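Activating signal cointegrator 1 complex subunit 2 (PDB 6YXQ) binds polyubiquitin chains and recruits ASCC3 and ALKBH3 to sites of DNA damage, and also takes part in the rescue of stalled ribosomes. Local coordinates at residues 175-178 / 179-183; 253-256 / 257-261; 130-133 / 134-138. All coordinates share one frame; numbering follows the deposited sequence.

Contact 1: residues 175-178 / 179-183; sequences GNSP and LLQKM
Leu-179 sits on the first turn of helix 177-190, its CB 4.1 Å from Asn-176 O. Its side chain packs on Leu-132 of helix 114-135 and on Leu-171 of the ASCC3 chain. Leu-180 N donates to Asn-176 O at 3.2 Å. Asn-176 holds the N-cap position, but its side chain makes no capping bond. Its amide is used elsewhere: OD1 accepts from Ser-174 N of the ASCC3 chain. Gln-181 N gives a straight bond to Ser-177 O, 2.8 Å long with an angle of 174° at the hydrogen. The Gln-181 side chain lies back over the same residue. With CG beside the backbone N (chi1 -59°), the chain runs past the Ser-177 carbonyl, and NE2 reaches Ser-177 OG at 3.1 Å in a weak, bent bond. Lys-182 N closes the next turn weakly on Pro-178 O at 3.4 Å. The helix start therefore rests on backbone bonds. Asn-176 OD1 serves the ASCC3 interface, and the weak Gln-181 to Ser-177 link lies on a more exposed face.

Contact 2: residues 253-256 / 257-261; sequences LCDT and CTTLW
Thr-258 and Thr-259 each reach one turn back along helix 243-266 with both backbone N and hydroxyl. Thr-258 OG1 donates to Cys-254 O at 2.8 Å, and Thr-258 N bonds to that oxygen from the opposite face of the carbonyl plane. Thr-259 repeats the pattern on Asp-255 O, with OG1 at 2.6 Å. In both threonines the hydroxyl lies beside the backbone N (chi1 -54° and -52°), which brings it to the carbonyl four residues back. A water donates to Thr-259 OG1 and to Asp-255 OD1, so it bridges the two side chains. On another side of the helix, Leu-253 CD1 packs on Cys-257 SG at 3.6 Å. Further out, Thr-258 OG1 is also hydrogen-bonded to His-318 NE2 of helix 306-340. Replacing Thr-258 by alanine removes OG1, and His-318 would probably lose this partner and Cys-254 O its hydroxyl donor. Asp-255 OD2 accepts from Leu-10 N of the ASCC3 chain, which ties the carboxylate to the interface. Serine and threonine hydroxyls bonded to the i-4 carbonyl are a familiar feature of helices; here this is consistent with keeping polar side chains satisfied inside a buried one.

Contact 3: residues 130-133 / 134-138; sequences TFLR and MSTHK
The Phe-131 ring carries the selenomethionine methyl of Met-134 on one face. CE lies 3.9 Å from the ring centroid and 22° off its normal, over the CD1 and CE1 side. This is a CH-pi contact between residues three apart on one helix. The chain of Met-134 is bent at its last torsion (chi3 -81°), which folds CE back toward the ring. The same methyl is 3.9 Å from Thr-130 CG2, and these two side chains run side by side. Leu-95 and Leu-99 of helix 89-101 also pack on Phe-131, and Phe-81 and Trp-82 of helix 78-87 on Met-134. Farther along, the His-137 ring has Lys-138 CG over the centre of one face.

This is the C-terminal end of helix 114-135, where it packs among helices 53-75, 78-87, 89-101 and 177-190 of a largely helical fold. Met-134 N and Ser-135 N still make regular helical bonds, to Thr-130 O and Phe-131 O. Thr-136 is the first residue to leave helical backbone angles, yet its N still bonds to Leu-132 O at 3.0 Å. That carbonyl oxygen takes two hydroxyls as well. Thr-136 OG1 donates at 2.7 Å from above the carbonyl plane. Ser-135 OG donates, also at 2.7 Å, at a steep angle of 109° to the C=O bond. The Ser-135 hydroxyl stands between its own N and carbonyl carbon, facing back along the helix. Three donors thus grip one oxygen in the last turn. The Leu-132 and Thr-136 side chains lie side by side, pointing the same way.

Arg-133 extends away from this turn to a salt bridge with Glu-139, a hydrogen bond with Leu-76 O and a cation-pi contact with Phe-81, and Phe-167 of the ASCC3 chain packs on it.

How the contacts relate
Contacts 2 and 3 are buried, while contact 1 is partly open to solvent. Each lies on a different helix of the N-terminal, ASCC3-binding part of ASCC2. Contact 1 is at the start of helix 177-190, contact 2 within helix 243-266, and contact 3 at the end of helix 114-135. Contacts 1 and 3 touch, with Leu-179 CD2 3.6 Å from Leu-132 CD1, and both leucines meet Leu-171 of the ASCC3 chain. Contact 2 stands apart, its centre about 19 Å from that of contact 1 and 26 Å from that of contact 3. Hydroxyls return to backbone carbonyls in contacts 2 and 3. In contact 1 the serine hydroxyl receives a weak bond from the Gln-181 amide.

Contact 1: residues 175-178 / 179-183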
ATOM      1  N   GLY B 175       4.724   8.023   7.716  1.00 68.40           N
ATOM      2  CA  GLY B 175       6.167   8.013   7.793  1.00 84.63           C
ATOM      3  C   GLY B 175       6.862   8.702   6.638  1.00 88.66           C
ATOM      4  O   GLY B 175       7.681   9.605   6.847  1.00 93.92           O
ATOM      5  N   ASN B 176       6.540   8.295   5.415  1.00 86.42           N
ATOM      6  CA  ASN B 176       7.238   8.760   4.215  1.00 90.75           C
ATOM      7  C   ASN B 176       6.502   9.898   3.519  1.00 82.13           C
ATOM      8  O   ASN B 176       6.321   9.865   2.302  1.00 69.02           O
ATOM      9  CB  ASN B 176       7.441   7.603   3.251  1.00 96.45           C
ATOM     10  CG  ASN B 176       7.802   6.326   3.945  1.00 97.71           C
ATOM     11  OD1 ASN B 176       8.975   6.055   4.192  1.00108.82           O
ATOM     12  ND2 ASN B 176       6.795   5.527   4.272  1.00 92.27           N
ATOM     13  N   SER B 177       6.083  10.930   4.265  1.00 79.98           N
ATOM     14  CA  SER B 177       5.275  11.989   3.671  1.00 82.20           C
ATOM     15  C   SER B 177       6.056  12.782   2.622  1.00 85.98           C
ATOM     16  O   SER B 177       5.632  12.817   1.459  1.00 85.07           O
ATOM     17  CB  SER B 177       4.713  12.908   4.755  1.00 89.30           C
ATOM     18  OG  SER B 177       4.271  14.135   4.203  1.00 95.97           O
ATOM     19  N   PRO B 178       7.196  13.409   2.958  1.00 91.78           N
ATOM     20  CA  PRO B 178       7.865  14.301   1.979  1.00 97.23           C
ATOM     21  C   PRO B 178       8.161  13.644   0.648  1.00 88.50           C
ATOM     22  O   PRO B 178       8.132  14.325  -0.381  1.00 92.55           O
ATOM     23  CB  PRO B 178       9.153  14.685   2.718  1.00 99.06           C
ATOM     24  CG  PRO B 178       8.876  14.414   4.149  1.00 99.61           C
ATOM     25  CD  PRO B 178       7.993  13.252   4.191  1.00 92.00           C
ATOM     26  N   LEU B 179       8.465  12.344   0.643  1.00 81.72           N
ATOM     27  CA  LEU B 179       8.705  11.640  -0.611  1.00 73.31           C
ATOM     28  C   LEU B 179       7.404  11.419  -1.372  1.00 77.70           C
ATOM     29  O   LEU B 179       7.334  11.649  -2.589  1.00 81.06           O
ATOM     30  CB  LEU B 179       9.391  10.306  -0.319  1.00 79.50           C
ATOM     31  CG  LEU B 179      10.201   9.591  -1.408  1.00 84.63           C
ATOM     32  CD1 LEU B 179      10.889  10.579  -2.338  1.00 90.70           C
ATOM     33  CD2 LEU B 179      11.225   8.670  -0.761  1.00 80.03           C
ATOM     34  N   LEU B 180       6.356  10.983  -0.668  1.00 76.37           N
ATOM     35  CA  LEU B 180       5.093  10.715  -1.339  1.00 66.47           C
ATOM     36  C   LEU B 180       4.445  11.998  -1.834  1.00 68.56           C
ATOM     37  O   LEU B 180       3.775  11.989  -2.874  1.00 74.99           O
ATOM     38  CB  LEU B 180       4.164   9.935  -0.411  1.00 50.07           C
ATOM     39  CG  LEU B 180       2.780   9.584  -0.949  1.00 66.36           C
ATOM     40  CD1 LEU B 180       2.789   8.363  -1.856  1.00 78.37           C
ATOM     41  CD2 LEU B 180       1.880   9.344   0.230  1.00 77.94           C
ATOM     42  N   GLN B 181       4.641  13.108  -1.118  1.00 55.22           N
ATOM     43  CA  GLN B 181       4.268  14.407  -1.666  1.00 65.07           C
ATOM     44  C   GLN B 181       4.870  14.592  -3.050  1.00 66.81           C
ATOM     45  O   GLN B 181       4.160  14.903  -4.014  1.00 75.13           O
ATOM     46  CB  GLN B 181       4.722  15.532  -0.732  1.00 65.59           C
ATOM     47  CG  GLN B 181       4.138  15.451   0.664  1.00 82.27           C
ATOM     48  CD  GLN B 181       4.206  16.772   1.401  1.00 99.90           C
ATOM     49  OE1 GLN B 181       3.730  17.798   0.907  1.00112.27           O
ATOM     50  NE2 GLN B 181       4.795  16.755   2.592  1.00 93.17           N
ATOM     51  N   LYS B 182       6.190  14.394  -3.159  1.00 65.23           N
ATOM     52  CA  LYS B 182       6.875  14.552  -4.437  1.00 72.27           C
ATOM     53  C   LYS B 182       6.258  13.651  -5.492  1.00 68.15           C
ATOM     54  O   LYS B 182       5.942  14.103  -6.598  1.00 66.68           O
ATOM     55  CB  LYS B 182       8.367  14.254  -4.277  1.00 84.45           C
ATOM     56  CG  LYS B 182       9.194  14.495  -5.536  1.00107.80           C
ATOM     57  CD  LYS B 182      10.370  13.523  -5.641  1.00112.69           C
ATOM     58  CE  LYS B 182      10.456  12.875  -7.023  1.00103.81           C
ATOM     59  NZ  LYS B 182      11.381  11.702  -7.038  1.00 95.09           N
HETATM   60  N   MSE B 183       6.052  12.382  -5.160  1.00 67.27           N
HETATM   61  CA  MSE B 183       5.446  11.452  -6.108  1.00 82.04           C
HETATM   62  C   MSE B 183       4.088  11.898  -6.636  1.00 78.07           C
HETATM   63  O   MSE B 183       3.876  11.978  -7.855  1.00 66.05           O
HETATM   64  CB  MSE B 183       5.288  10.067  -5.484  1.00 95.22           C
HETATM   65  CG  MSE B 183       6.589   9.375  -5.183  1.00117.88           C
HETATM   66 SE   MSE B 183       6.515   8.375  -3.535  1.00131.03          SE
HETATM   67  CE  MSE B 183       5.293   6.969  -4.017  1.00112.22           C
TER

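Contact 2: residues 253-256 / 257-261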
ATOM      1  N   LEU B 253     -17.046   4.234   7.916  1.00 74.36           N
ATOM      2  CA  LEU B 253     -16.903   5.675   8.079  1.00 64.89           C
ATOM      3  C   LEU B 253     -15.482   6.046   8.484  1.00 69.67           C
ATOM      4  O   LEU B 253     -14.906   7.000   7.946  1.00 82.11           O
ATOM      5  CB  LEU B 253     -17.908   6.183   9.112  1.00 58.49           C
ATOM      6  CG  LEU B 253     -17.778   7.654   9.512  1.00 61.03           C
ATOM      7  CD1 LEU B 253     -18.126   8.594   8.359  1.00 52.76           C
ATOM      8  CD2 LEU B 253     -18.653   7.934  10.717  1.00 54.27           C
ATOM      9  N   CYS B 254     -14.903   5.302   9.434  1.00 65.19           N
ATOM     10  CA  CYS B 254     -13.538   5.556   9.889  1.00 71.88           C
ATOM     11  C   CYS B 254     -12.534   5.383   8.756  1.00 68.51           C
ATOM     12  O   CYS B 254     -11.644   6.226   8.567  1.00 61.36           O
ATOM     13  CB  CYS B 254     -13.197   4.621  11.051  1.00 70.24           C
ATOM     14  SG  CYS B 254     -11.510   4.806  11.664  1.00 80.36           S
ATOM     15  N   ASP B 255     -12.649   4.282   8.001  1.00 58.42           N
ATOM     16  CA  ASP B 255     -11.759   4.084   6.862  1.00 74.27           C
ATOM     17  C   ASP B 255     -11.895   5.224   5.867  1.00 72.02           C
ATOM     18  O   ASP B 255     -10.889   5.742   5.366  1.00 59.40           O
ATOM     19  CB  ASP B 255     -12.045   2.747   6.176  1.00 82.97           C
ATOM     20  CG  ASP B 255     -11.199   2.534   4.911  1.00 78.91           C
ATOM     21  OD1 ASP B 255     -10.144   1.877   5.008  1.00 85.78           O
ATOM     22  OD2 ASP B 255     -11.593   2.994   3.825  1.00 70.50           O
ATOM     23  N   THR B 256     -13.136   5.644   5.597  1.00 67.79           N
ATOM     24  CA  THR B 256     -13.388   6.667   4.588  1.00 68.31           C
ATOM     25  C   THR B 256     -12.787   8.007   4.997  1.00 67.34           C
ATOM     26  O   THR B 256     -12.111   8.671   4.195  1.00 66.33           O
ATOM     27  CB  THR B 256     -14.894   6.798   4.362  1.00 67.34           C
ATOM     28  OG1 THR B 256     -15.448   5.511   4.062  1.00 79.47           O
ATOM     29  CG2 THR B 256     -15.178   7.753   3.223  1.00 63.97           C
ATOM     30  N   CYS B 257     -13.027   8.422   6.247  1.00 56.40           N
ATOM     31  CA  CYS B 257     -12.497   9.698   6.724  1.00 49.86           C
ATOM     32  C   CYS B 257     -10.982   9.680   6.809  1.00 59.61           C
ATOM     33  O   CYS B 257     -10.329  10.656   6.422  1.00 78.55           O
ATOM     34  CB  CYS B 257     -13.084  10.066   8.085  1.00 54.37           C
ATOM     35  SG  CYS B 257     -14.875  10.204   8.160  1.00 71.28           S
ATOM     36  N   THR B 258     -10.404   8.590   7.318  1.00 56.58           N
ATOM     37  CA  THR B 258      -8.953   8.504   7.388  1.00 58.00           C
ATOM     38  C   THR B 258      -8.328   8.560   6.001  1.00 68.94           C
ATOM     39  O   THR B 258      -7.333   9.266   5.793  1.00 65.62           O
ATOM     40  CB  THR B 258      -8.550   7.227   8.119  1.00 60.07           C
ATOM     41  OG1 THR B 258      -9.198   7.186   9.392  1.00 66.87           O
ATOM     42  CG2 THR B 258      -7.059   7.171   8.323  1.00 55.50           C
ATOM     43  N   THR B 259      -8.907   7.845   5.029  1.00 62.81           N
ATOM     44  CA  THR B 259      -8.344   7.833   3.682  1.00 51.13           C
ATOM     45  C   THR B 259      -8.436   9.206   3.028  1.00 68.19           C
ATOM     46  O   THR B 259      -7.452   9.702   2.464  1.00 75.92           O
ATOM     47  CB  THR B 259      -9.053   6.789   2.825  1.00 55.60           C
ATOM     48  OG1 THR B 259      -9.054   5.533   3.512  1.00 74.03           O
ATOM     49  CG2 THR B 259      -8.339   6.634   1.497  1.00 57.38           C
ATOM     50  N   LEU B 260      -9.615   9.836   3.086  1.00 69.17           N
ATOM     51  CA  LEU B 260      -9.759  11.175   2.526  1.00 66.44           C
ATOM     52  C   LEU B 260      -8.800  12.161   3.189  1.00 71.39           C
ATOM     53  O   LEU B 260      -8.131  12.953   2.505  1.00 77.35           O
ATOM     54  CB  LEU B 260     -11.203  11.643   2.680  1.00 70.25           C
ATOM     55  CG  LEU B 260     -12.200  10.964   1.747  1.00 64.69           C
ATOM     56  CD1 LEU B 260     -13.582  11.583   1.895  1.00 67.03           C
ATOM     57  CD2 LEU B 260     -11.701  11.081   0.326  1.00 59.30           C
ATOM     58  N   TRP B 261      -8.709  12.121   4.520  1.00 64.98           N
ATOM     59  CA  TRP B 261      -7.841  13.059   5.212  1.00 64.80           C
ATOM     60  C   TRP B 261      -6.379  12.824   4.859  1.00 70.96           C
ATOM     61  O   TRP B 261      -5.632  13.783   4.646  1.00 64.65           O
ATOM     62  CB  TRP B 261      -8.047  12.958   6.721  1.00 57.83           C
ATOM     63  CG  TRP B 261      -6.959  13.638   7.461  1.00 64.25           C
ATOM     64  CD1 TRP B 261      -6.881  14.968   7.770  1.00 73.66           C
ATOM     65  CD2 TRP B 261      -5.760  13.039   7.954  1.00 60.00           C
ATOM     66  NE1 TRP B 261      -5.711  15.229   8.440  1.00 76.99           N
ATOM     67  CE2 TRP B 261      -5.004  14.060   8.567  1.00 74.64           C
ATOM     68  CE3 TRP B 261      -5.253  11.737   7.942  1.00 51.59           C
ATOM     69  CZ2 TRP B 261      -3.770  13.816   9.167  1.00 62.32           C
ATOM     70  CZ3 TRP B 261      -4.030  11.499   8.539  1.00 64.65           C
ATOM     71  CH2 TRP B 261      -3.302  12.533   9.143  1.00 61.40           C
TER
HETATM   72  O   HOH W   1      -8.035   2.705   2.968  1.00 77.52           O

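Contact 3: residues 130-133 / 134-138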
ATOM      1  N   THR B 130       8.431   0.400  -5.580  1.00 75.47           N
ATOM      2  CA  THR B 130       7.921   0.254  -6.941  1.00 76.22           C
ATOM      3  C   THR B 130       7.115   1.479  -7.363  1.00 80.59           C
ATOM      4  O   THR B 130       7.291   2.019  -8.468  1.00 89.66           O
ATOM      5  CB  THR B 130       7.064  -1.005  -7.033  1.00 71.10           C
ATOM      6  OG1 THR B 130       7.814  -2.121  -6.542  1.00 80.55           O
ATOM      7  CG2 THR B 130       6.643  -1.261  -8.466  1.00 53.60           C
ATOM      8  N   PHE B 131       6.216   1.935  -6.490  1.00 73.34           N
ATOM      9  CA  PHE B 131       5.417   3.094  -6.864  1.00 70.62           C
ATOM     10  C   PHE B 131       6.269   4.351  -6.968  1.00 71.82           C
ATOM     11  O   PHE B 131       5.991   5.210  -7.811  1.00 81.81           O
ATOM     12  CB  PHE B 131       4.250   3.265  -5.892  1.00 62.55           C
ATOM     13  CG  PHE B 131       3.064   2.440  -6.271  1.00 58.80           C
ATOM     14  CD1 PHE B 131       2.237   2.840  -7.310  1.00 64.58           C
ATOM     15  CD2 PHE B 131       2.814   1.228  -5.647  1.00 58.03           C
ATOM     16  CE1 PHE B 131       1.154   2.062  -7.695  1.00 77.09           C
ATOM     17  CE2 PHE B 131       1.731   0.441  -6.029  1.00 64.12           C
ATOM     18  CZ  PHE B 131       0.900   0.860  -7.053  1.00 68.63           C
ATOM     19  N   LEU B 132       7.325   4.462  -6.158  1.00 68.99           N
ATOM     20  CA  LEU B 132       8.278   5.556  -6.335  1.00 71.63           C
ATOM     21  C   LEU B 132       8.917   5.508  -7.717  1.00 82.66           C
ATOM     22  O   LEU B 132       9.031   6.535  -8.406  1.00 87.55           O
ATOM     23  CB  LEU B 132       9.358   5.489  -5.261  1.00 59.24           C
ATOM     24  CG  LEU B 132       9.963   6.813  -4.798  1.00 60.24           C
ATOM     25  CD1 LEU B 132      10.859   6.531  -3.626  1.00 75.51           C
ATOM     26  CD2 LEU B 132      10.739   7.527  -5.890  1.00 73.33           C
ATOM     27  N   ARG B 133       9.379   4.323  -8.122  1.00 73.92           N
ATOM     28  CA  ARG B 133      10.015   4.201  -9.427  1.00 78.63           C
ATOM     29  C   ARG B 133       9.080   4.653 -10.535  1.00 82.74           C
ATOM     30  O   ARG B 133       9.496   5.366 -11.456  1.00 84.66           O
ATOM     31  CB  ARG B 133      10.474   2.765  -9.675  1.00 80.57           C
ATOM     32  CG  ARG B 133      11.621   2.693 -10.657  1.00 90.05           C
ATOM     33  CD  ARG B 133      12.274   1.331 -10.686  1.00 88.06           C
ATOM     34  NE  ARG B 133      13.451   1.352 -11.545  1.00 84.75           N
ATOM     35  CZ  ARG B 133      14.109   0.269 -11.936  1.00 86.67           C
ATOM     36  NH1 ARG B 133      13.704  -0.932 -11.543  1.00 91.19           N
ATOM     37  NH2 ARG B 133      15.172   0.388 -12.719  1.00 83.90           N
HETATM   38  N   MSE B 134       7.813   4.264 -10.453  1.00 78.26           N
HETATM   39  CA  MSE B 134       6.875   4.627 -11.515  1.00 75.55           C
HETATM   40  C   MSE B 134       6.425   6.085 -11.452  1.00 83.78           C
HETATM   41  O   MSE B 134       6.056   6.670 -12.468  1.00 83.01           O
HETATM   42  CB  MSE B 134       5.660   3.718 -11.482  1.00 68.37           C
HETATM   43  CG  MSE B 134       5.983   2.266 -11.699  1.00 94.07           C
HETATM   44 SE   MSE B 134       4.349   1.223 -11.875  1.00120.38          SE
HETATM   45  CE  MSE B 134       3.872   1.014 -10.024  1.00 91.07           C
ATOM     46  N   SER B 135       6.450   6.671 -10.256  1.00 82.36           N
ATOM     47  CA  SER B 135       6.135   8.089 -10.135  1.00 73.98           C
ATOM     48  C   SER B 135       7.265   8.960 -10.661  1.00 76.57           C
ATOM     49  O   SER B 135       7.018  10.081 -11.117  1.00 74.91           O
ATOM     50  CB  SER B 135       5.836   8.433  -8.680  1.00 68.71           C
ATOM     51  OG  SER B 135       6.977   8.185  -7.881  1.00 79.55           O
ATOM     52  N   THR B 136       8.504   8.471 -10.602  1.00 90.07           N
ATOM     53  CA  THR B 136       9.638   9.241 -11.109  1.00 96.63           C
ATOM     54  C   THR B 136       9.742   9.106 -12.623  1.00 92.33           C
ATOM     55  O   THR B 136       9.739   7.993 -13.156  1.00104.79           O
ATOM     56  CB  THR B 136      10.947   8.779 -10.467  1.00106.65           C
ATOM     57  OG1 THR B 136      10.730   8.452  -9.086  1.00109.94           O
ATOM     58  CG2 THR B 136      12.008   9.876 -10.579  1.00100.17           C
ATOM     59  N   HIS B 137       9.846  10.239 -13.318  1.00 94.17           N
ATOM     60  CA  HIS B 137      10.075  10.233 -14.759  1.00 98.99           C
ATOM     61  C   HIS B 137      11.534  10.473 -15.120  1.00100.92           C
ATOM     62  O   HIS B 137      11.887  10.411 -16.303  1.00102.63           O
ATOM     63  CB  HIS B 137       9.187  11.274 -15.459  1.00 98.33           C
ATOM     64  CG  HIS B 137       9.481  12.693 -15.075  1.00105.89           C
ATOM     65  ND1 HIS B 137       9.443  13.137 -13.771  1.00109.06           N
ATOM     66  CD2 HIS B 137       9.795  13.773 -15.830  1.00105.80           C
ATOM     67  CE1 HIS B 137       9.733  14.426 -13.737  1.00108.66           C
ATOM     68  NE2 HIS B 137       9.953  14.836 -14.974  1.00103.73           N
ATOM     69  N   LYS B 138      12.388  10.736 -14.130  1.00103.29           N
ATOM     70  CA  LYS B 138      13.810  10.996 -14.339  1.00101.77           C
ATOM     71  C   LYS B 138      14.594  10.144 -13.333  1.00105.43           C
ATOM     72  O   LYS B 138      15.101  10.668 -12.338  1.00103.94           O
ATOM     73  CB  LYS B 138      14.129  12.487 -14.173  1.00 97.87           C
ATOM     74  CG  LYS B 138      13.284  13.435 -15.023  1.00120.79           C
ATOM     75  CD  LYS B 138      13.612  13.288 -16.497  1.00138.43           C
ATOM     76  CE  LYS B 138      13.008  14.368 -17.386  1.00140.76           C
ATOM     77  NZ  LYS B 138      14.064  15.198 -18.037  1.00132.03           N
TER